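Local coordinates for protein fibrinogen alpha subunit (Gallus gallus, PDB 1M1J) that probably yields, after thrombin cleavage, fibrin monomers that polymerise with the beta and gamma chains into the insoluble matrix of blood clots, at residues Q144-E147 and M148-E152; Q183-L186 and T187-S190. One frame throughout, in Å; residues are numbered along the deposited sequence.

Contact 1. Residues Q144-E147 and M148-E152; sequences QVVE and MKRLE
Val146 and Arg150, one helical turn apart, lie side by side and point the same way, with CG1 of Val146 3.7 Å from NH1 of Arg150. That methyl meets the guanidinium obliquely. CG1 stands beside the valine's carbonyl carbon and so faces the next turn, where Arg150, with CG beside its own backbone N (chi1 -88°), brings NH1 alongside it. Beneath them the backbone is bonded i to i+4: Met148 N donates to Gln144 O at 2.8 Å with an N-H...O angle of 155°, and Leu151 N reaches Glu147 O at 2.8 Å. The bonds from Lys149 N to Val145 O and from Arg150 N to Val146 O are weak. These residues belong to helix 82-160, the alpha-chain helix of fibrinogen's long three-chain coiled coil. Around its buried side, Val145 and Met148 pack on Tyr179 of helix 178-191, which folds back along it, consistent with the fourth strand that the C-terminal part of the chain adds; Leu151 meets an apolar side chain of another protein chain. Glu147, extended beyond CG, carries OE1 to a salt bridge with a basic side chain of that same neighbouring chain.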
ATOM      1  N   GLN D 144    -114.174 -76.969   6.981  1.00 62.66           N
ATOM      2  CA  GLN D 144    -115.158 -77.517   7.906  1.00 53.55           C
ATOM      3  C   GLN D 144    -116.457 -76.726   7.728  1.00 50.14           C
ATOM      4  O   GLN D 144    -117.545 -77.295   7.746  1.00 48.53           O
ATOM      5  CB  GLN D 144    -114.662 -77.416   9.352  1.00 50.36           C
ATOM      6  CG  GLN D 144    -115.684 -77.873  10.388  1.00 41.63           C
ATOM      7  CD  GLN D 144    -115.086 -78.036  11.767  1.00 49.08           C
ATOM      8  OE1 GLN D 144    -114.240 -78.913  11.993  1.00 47.51           O
ATOM      9  NE2 GLN D 144    -115.515 -77.190  12.704  1.00 37.60           N
ATOM     10  N   VAL D 145    -116.342 -75.412   7.546  1.00 43.61           N
ATOM     11  CA  VAL D 145    -117.524 -74.587   7.342  1.00 45.30           C
ATOM     12  C   VAL D 145    -118.221 -74.999   6.047  1.00 54.91           C
ATOM     13  O   VAL D 145    -119.405 -74.731   5.858  1.00 63.85           O
ATOM     14  CB  VAL D 145    -117.169 -73.086   7.270  1.00 33.94           C
ATOM     15  CG1 VAL D 145    -118.379 -72.282   6.833  1.00 33.63           C
ATOM     16  CG2 VAL D 145    -116.710 -72.593   8.630  1.00 33.08           C
ATOM     17  N   VAL D 146    -117.488 -75.652   5.151  1.00 57.99           N
ATOM     18  CA  VAL D 146    -118.071 -76.104   3.889  1.00 61.62           C
ATOM     19  C   VAL D 146    -118.837 -77.406   4.100  1.00 57.18           C
ATOM     20  O   VAL D 146    -119.993 -77.529   3.697  1.00 55.30           O
ATOM     21  CB  VAL D 146    -116.974 -76.320   2.797  1.00 65.81           C
ATOM     22  CG1 VAL D 146    -117.495 -77.224   1.671  1.00 53.01           C
ATOM     23  CG2 VAL D 146    -116.566 -74.979   2.214  1.00 59.63           C
ATOM     24  N   GLU D 147    -118.180 -78.371   4.733  1.00 51.52           N
ATOM     25  CA  GLU D 147    -118.781 -79.665   5.007  1.00 54.75           C
ATOM     26  C   GLU D 147    -119.996 -79.511   5.910  1.00 56.88           C
ATOM     27  O   GLU D 147    -120.987 -80.221   5.755  1.00 64.95           O
ATOM     28  CB  GLU D 147    -117.763 -80.577   5.685  1.00 47.37           C
ATOM     29  CG  GLU D 147    -118.260 -81.984   5.964  1.00 63.88           C
ATOM     30  CD  GLU D 147    -117.184 -82.845   6.600  1.00 75.10           C
ATOM     31  OE1 GLU D 147    -117.400 -84.065   6.769  1.00 76.19           O
ATOM     32  OE2 GLU D 147    -116.113 -82.295   6.932  1.00 84.08           O
ATOM     33  N   MET D 148    -119.906 -78.572   6.846  1.00 49.98           N
ATOM     34  CA  MET D 148    -120.973 -78.316   7.800  1.00 46.66           C
ATOM     35  C   MET D 148    -122.217 -77.745   7.129  1.00 52.59           C
ATOM     36  O   MET D 148    -123.316 -78.253   7.331  1.00 64.25           O
ATOM     37  CB  MET D 148    -120.480 -77.353   8.883  1.00 43.45           C
ATOM     38  CG  MET D 148    -121.289 -77.374  10.169  1.00 58.53           C
ATOM     39  SD  MET D 148    -121.066 -78.878  11.143  1.00 55.71           S
ATOM     40  CE  MET D 148    -122.302 -79.899  10.443  1.00 64.24           C
ATOM     41  N   LYS D 149    -122.052 -76.696   6.326  1.00 58.58           N
ATOM     42  CA  LYS D 149    -123.188 -76.083   5.641  1.00 56.11           C
ATOM     43  C   LYS D 149    -123.943 -77.134   4.835  1.00 60.10           C
ATOM     44  O   LYS D 149    -125.137 -76.994   4.579  1.00 65.46           O
ATOM     45  CB  LYS D 149    -122.721 -74.956   4.717  1.00 52.12           C
ATOM     46  CG  LYS D 149    -123.862 -74.172   4.087  1.00 63.74           C
ATOM     47  CD  LYS D 149    -123.376 -72.885   3.427  1.00 67.21           C
ATOM     48  CE  LYS D 149    -124.538 -72.079   2.844  1.00 69.18           C
ATOM     49  NZ  LYS D 149    -125.534 -71.649   3.869  1.00 72.59           N
ATOM     50  N   ARG D 150    -123.237 -78.190   4.444  1.00 58.80           N
ATOM     51  CA  ARG D 150    -123.841 -79.281   3.689  1.00 57.93           C
ATOM     52  C   ARG D 150    -124.491 -80.269   4.645  1.00 54.37           C
ATOM     53  O   ARG D 150    -125.614 -80.712   4.431  1.00 61.52           O
ATOM     54  CB  ARG D 150    -122.784 -80.029   2.869  1.00 62.52           C
ATOM     55  CG  ARG D 150    -122.521 -79.462   1.484  1.00 71.45           C
ATOM     56  CD  ARG D 150    -121.570 -80.361   0.708  1.00 64.78           C
ATOM     57  NE  ARG D 150    -121.492 -79.975  -0.697  1.00 77.73           N
ATOM     58  CZ  ARG D 150    -121.033 -78.805  -1.130  1.00 78.91           C
ATOM     59  NH1 ARG D 150    -120.601 -77.895  -0.267  1.00 80.05           N
ATOM     60  NH2 ARG D 150    -121.013 -78.541  -2.429  1.00 80.31           N
ATOM     61  N   LEU D 151    -123.766 -80.608   5.702  1.00 47.95           N
ATOM     62  CA  LEU D 151    -124.242 -81.557   6.690  1.00 45.55           C
ATOM     63  C   LEU D 151    -125.536 -81.116   7.364  1.00 48.45           C
ATOM     64  O   LEU D 151    -126.492 -81.884   7.429  1.00 44.52           O
ATOM     65  CB  LEU D 151    -123.173 -81.784   7.754  1.00 42.61           C
ATOM     66  CG  LEU D 151    -122.953 -83.239   8.166  1.00 44.01           C
ATOM     67  CD1 LEU D 151    -122.187 -83.269   9.487  1.00 43.33           C
ATOM     68  CD2 LEU D 151    -124.286 -83.951   8.316  1.00 41.44           C
ATOM     69  N   GLU D 152    -125.569 -79.882   7.863  1.00 45.79           N
ATOM     70  CA  GLU D 152    -126.768 -79.385   8.526  1.00 44.60           C
ATOM     71  C   GLU D 152    -127.981 -79.596   7.644  1.00 38.94           C
ATOM     72  O   GLU D 152    -129.028 -80.011   8.125  1.00 50.98           O
ATOM     73  CB  GLU D 152    -126.652 -77.898   8.876  1.00 42.18           C
ATOM     74  CG  GLU D 152    -127.927 -77.333   9.509  1.00 48.95           C
ATOM     75  CD  GLU D 152    -127.784 -75.899   9.988  1.00 54.32           C
ATOM     76  OE1 GLU D 152    -128.798 -75.304  10.422  1.00 61.31           O
ATOM     77  OE2 GLU D 152    -126.659 -75.362   9.937  1.00 63.02           O
TER

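Contact 2. Residues Q183-L186 and T187-S190; sequences QKHL and TQAS
Thr187 turns OG1 between its own backbone N and carbonyl carbon, chi1 58°, and this rotation carries the hydroxyl back over the preceding turn to Lys184. In His185, CG lies beside the backbone N (chi1 -73°), while Gln188 is extended, which lays ring and amide side by side, pointing the same way. Thr187 OG1 donates to Lys184 O at 2.7 Å from above the carbonyl plane, and therefore not along a lone pair. The same oxygen accepts the i to i+4 bond from Gln188 N at 3.1 Å. Both donors approach from one face of the carbonyl plane, so two bonds grip a single backbone oxygen while the threonine hydroxyl folds against its own helix. Thr187 CG2 lies near Gln183 O, which also accepts a weak bond from Thr187 N. On the neighbouring flank the Gln188 amide, its plane 89° from that of the His185 ring, has NE2 at the ring edge, near its plane; Gln188 NE2 and OE1 are both 4.0 Å from His185 ND1, too far for a hydrogen bond. Ala189 N closes on His185 O at 2.8 Å, whereas Ser190 N bonds Leu186 O weakly. Leu186 rests on Gln138 and Ile141, Ala189 on Gln138, and both also meet apolar side chains of another protein chain, which sets helix 178-191 against helix 82-160 and a second chain, consistent with a fourth strand of the coiled coil.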
ATOM      1  N   GLN D 183    -118.857 -66.987   7.694  1.00 76.16           N
ATOM      2  CA  GLN D 183    -118.004 -66.734   6.542  1.00 72.59           C
ATOM      3  C   GLN D 183    -117.566 -65.276   6.527  1.00 72.89           C
ATOM      4  O   GLN D 183    -116.559 -64.923   5.912  1.00 78.26           O
ATOM      5  CB  GLN D 183    -118.741 -67.074   5.248  1.00 67.91           C
ATOM      6  CG  GLN D 183    -117.829 -67.143   4.036  1.00 66.34           C
ATOM      7  CD  GLN D 183    -116.737 -68.199   4.176  1.00 74.90           C
ATOM      8  OE1 GLN D 183    -116.992 -69.406   4.066  1.00 63.66           O
ATOM      9  NE2 GLN D 183    -115.510 -67.745   4.429  1.00 66.95           N
ATOM     10  N   LYS D 184    -118.325 -64.429   7.209  1.00 65.00           N
ATOM     11  CA  LYS D 184    -117.983 -63.023   7.281  1.00 70.75           C
ATOM     12  C   LYS D 184    -116.692 -62.915   8.094  1.00 78.34           C
ATOM     13  O   LYS D 184    -115.772 -62.186   7.723  1.00 84.10           O
ATOM     14  CB  LYS D 184    -119.106 -62.246   7.962  1.00 73.70           C
ATOM     15  CG  LYS D 184    -119.138 -60.768   7.621  1.00 75.43           C
ATOM     16  CD  LYS D 184    -120.376 -60.096   8.205  1.00 81.41           C
ATOM     17  CE  LYS D 184    -121.663 -60.815   7.792  1.00 85.64           C
ATOM     18  NZ  LYS D 184    -121.784 -60.975   6.313  1.00 83.13           N
ATOM     19  N   HIS D 185    -116.626 -63.656   9.198  1.00 80.03           N
ATOM     20  CA  HIS D 185    -115.442 -63.656  10.052  1.00 73.70           C
ATOM     21  C   HIS D 185    -114.228 -64.267   9.363  1.00 71.37           C
ATOM     22  O   HIS D 185    -113.150 -63.683   9.380  1.00 73.64           O
ATOM     23  CB  HIS D 185    -115.708 -64.420  11.348  1.00 77.62           C
ATOM     24  CG  HIS D 185    -116.588 -63.692  12.313  1.00 82.99           C
ATOM     25  ND1 HIS D 185    -116.379 -62.375  12.662  1.00 86.19           N
ATOM     26  CD2 HIS D 185    -117.658 -64.106  13.031  1.00 83.14           C
ATOM     27  CE1 HIS D 185    -117.281 -62.010  13.554  1.00 86.51           C
ATOM     28  NE2 HIS D 185    -118.068 -63.042  13.796  1.00 88.27           N
ATOM     29  N   LEU D 186    -114.397 -65.447   8.771  1.00 71.18           N
ATOM     30  CA  LEU D 186    -113.293 -66.115   8.084  1.00 70.55           C
ATOM     31  C   LEU D 186    -112.570 -65.176   7.123  1.00 74.18           C
ATOM     32  O   LEU D 186    -111.339 -65.179   7.051  1.00 75.81           O
ATOM     33  CB  LEU D 186    -113.793 -67.338   7.310  1.00 66.03           C
ATOM     34  CG  LEU D 186    -114.046 -68.637   8.073  1.00 57.56           C
ATOM     35  CD1 LEU D 186    -112.744 -69.195   8.624  1.00 53.09           C
ATOM     36  CD2 LEU D 186    -115.024 -68.365   9.186  1.00 74.74           C
ATOM     37  N   THR D 187    -113.332 -64.377   6.385  1.00 72.60           N
ATOM     38  CA  THR D 187    -112.733 -63.443   5.437  1.00 79.62           C
ATOM     39  C   THR D 187    -112.072 -62.299   6.199  1.00 79.04           C
ATOM     40  O   THR D 187    -110.972 -61.858   5.858  1.00 78.27           O
ATOM     41  CB  THR D 187    -113.792 -62.866   4.467  1.00 84.02           C
ATOM     42  OG1 THR D 187    -114.822 -62.204   5.213  1.00 78.24           O
ATOM     43  CG2 THR D 187    -114.406 -63.979   3.622  1.00 78.89           C
ATOM     44  N   GLN D 188    -112.755 -61.832   7.237  1.00 80.46           N
ATOM     45  CA  GLN D 188    -112.266 -60.749   8.082  1.00 78.47           C
ATOM     46  C   GLN D 188    -110.929 -61.118   8.733  1.00 76.77           C
ATOM     47  O   GLN D 188    -110.105 -60.250   9.007  1.00 81.57           O
ATOM     48  CB  GLN D 188    -113.311 -60.448   9.155  1.00 80.92           C
ATOM     49  CG  GLN D 188    -112.913 -59.430  10.197  1.00 83.15           C
ATOM     50  CD  GLN D 188    -113.961 -59.314  11.295  1.00 90.85           C
ATOM     51  OE1 GLN D 188    -115.117 -58.973  11.034  1.00 90.13           O
ATOM     52  NE2 GLN D 188    -113.561 -59.606  12.528  1.00 82.64           N
ATOM     53  N   ALA D 189    -110.720 -62.408   8.977  1.00 72.64           N
ATOM     54  CA  ALA D 189    -109.482 -62.882   9.587  1.00 70.54           C
ATOM     55  C   ALA D 189    -108.430 -63.126   8.518  1.00 75.16           C
ATOM     56  O   ALA D 189    -107.235 -63.189   8.806  1.00 77.72           O
ATOM     57  CB  ALA D 189    -109.734 -64.162  10.353  1.00 64.27           C
ATOM     58  N   SER D 190    -108.880 -63.276   7.278  1.00 78.17           N
ATOM     59  CA  SER D 190    -107.969 -63.518   6.172  1.00 79.58           C
ATOM     60  C   SER D 190    -107.412 -62.194   5.664  1.00 82.44           C
ATOM     61  O   SER D 190    -106.316 -62.144   5.103  1.00 88.68           O
ATOM     62  CB  SER D 190    -108.699 -64.244   5.040  1.00 72.38           C
ATOM     63  OG  SER D 190    -107.788 -64.682   4.049  1.00 76.88           O
TER

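From the N terminus the chain runs along helix 82-160, where contact 1 joins consecutive residues 144-147 and 148-152 late in that helix. After the helix ends, the chain reverses and enters helix 178-191, on which contact 2 joins 183-186 to 187-190. Each contact closes a local helical turn, with no residues between its segments; they stand in series, neither nested nor crossed. Their centres are nevertheless only about 16 Å apart, and the side chains of Val145 and Gln183 touch in packing. The reversal thus brings the two helices of one chain side by side, tying the folded-back helix to the alpha-chain helix of the coiled coil.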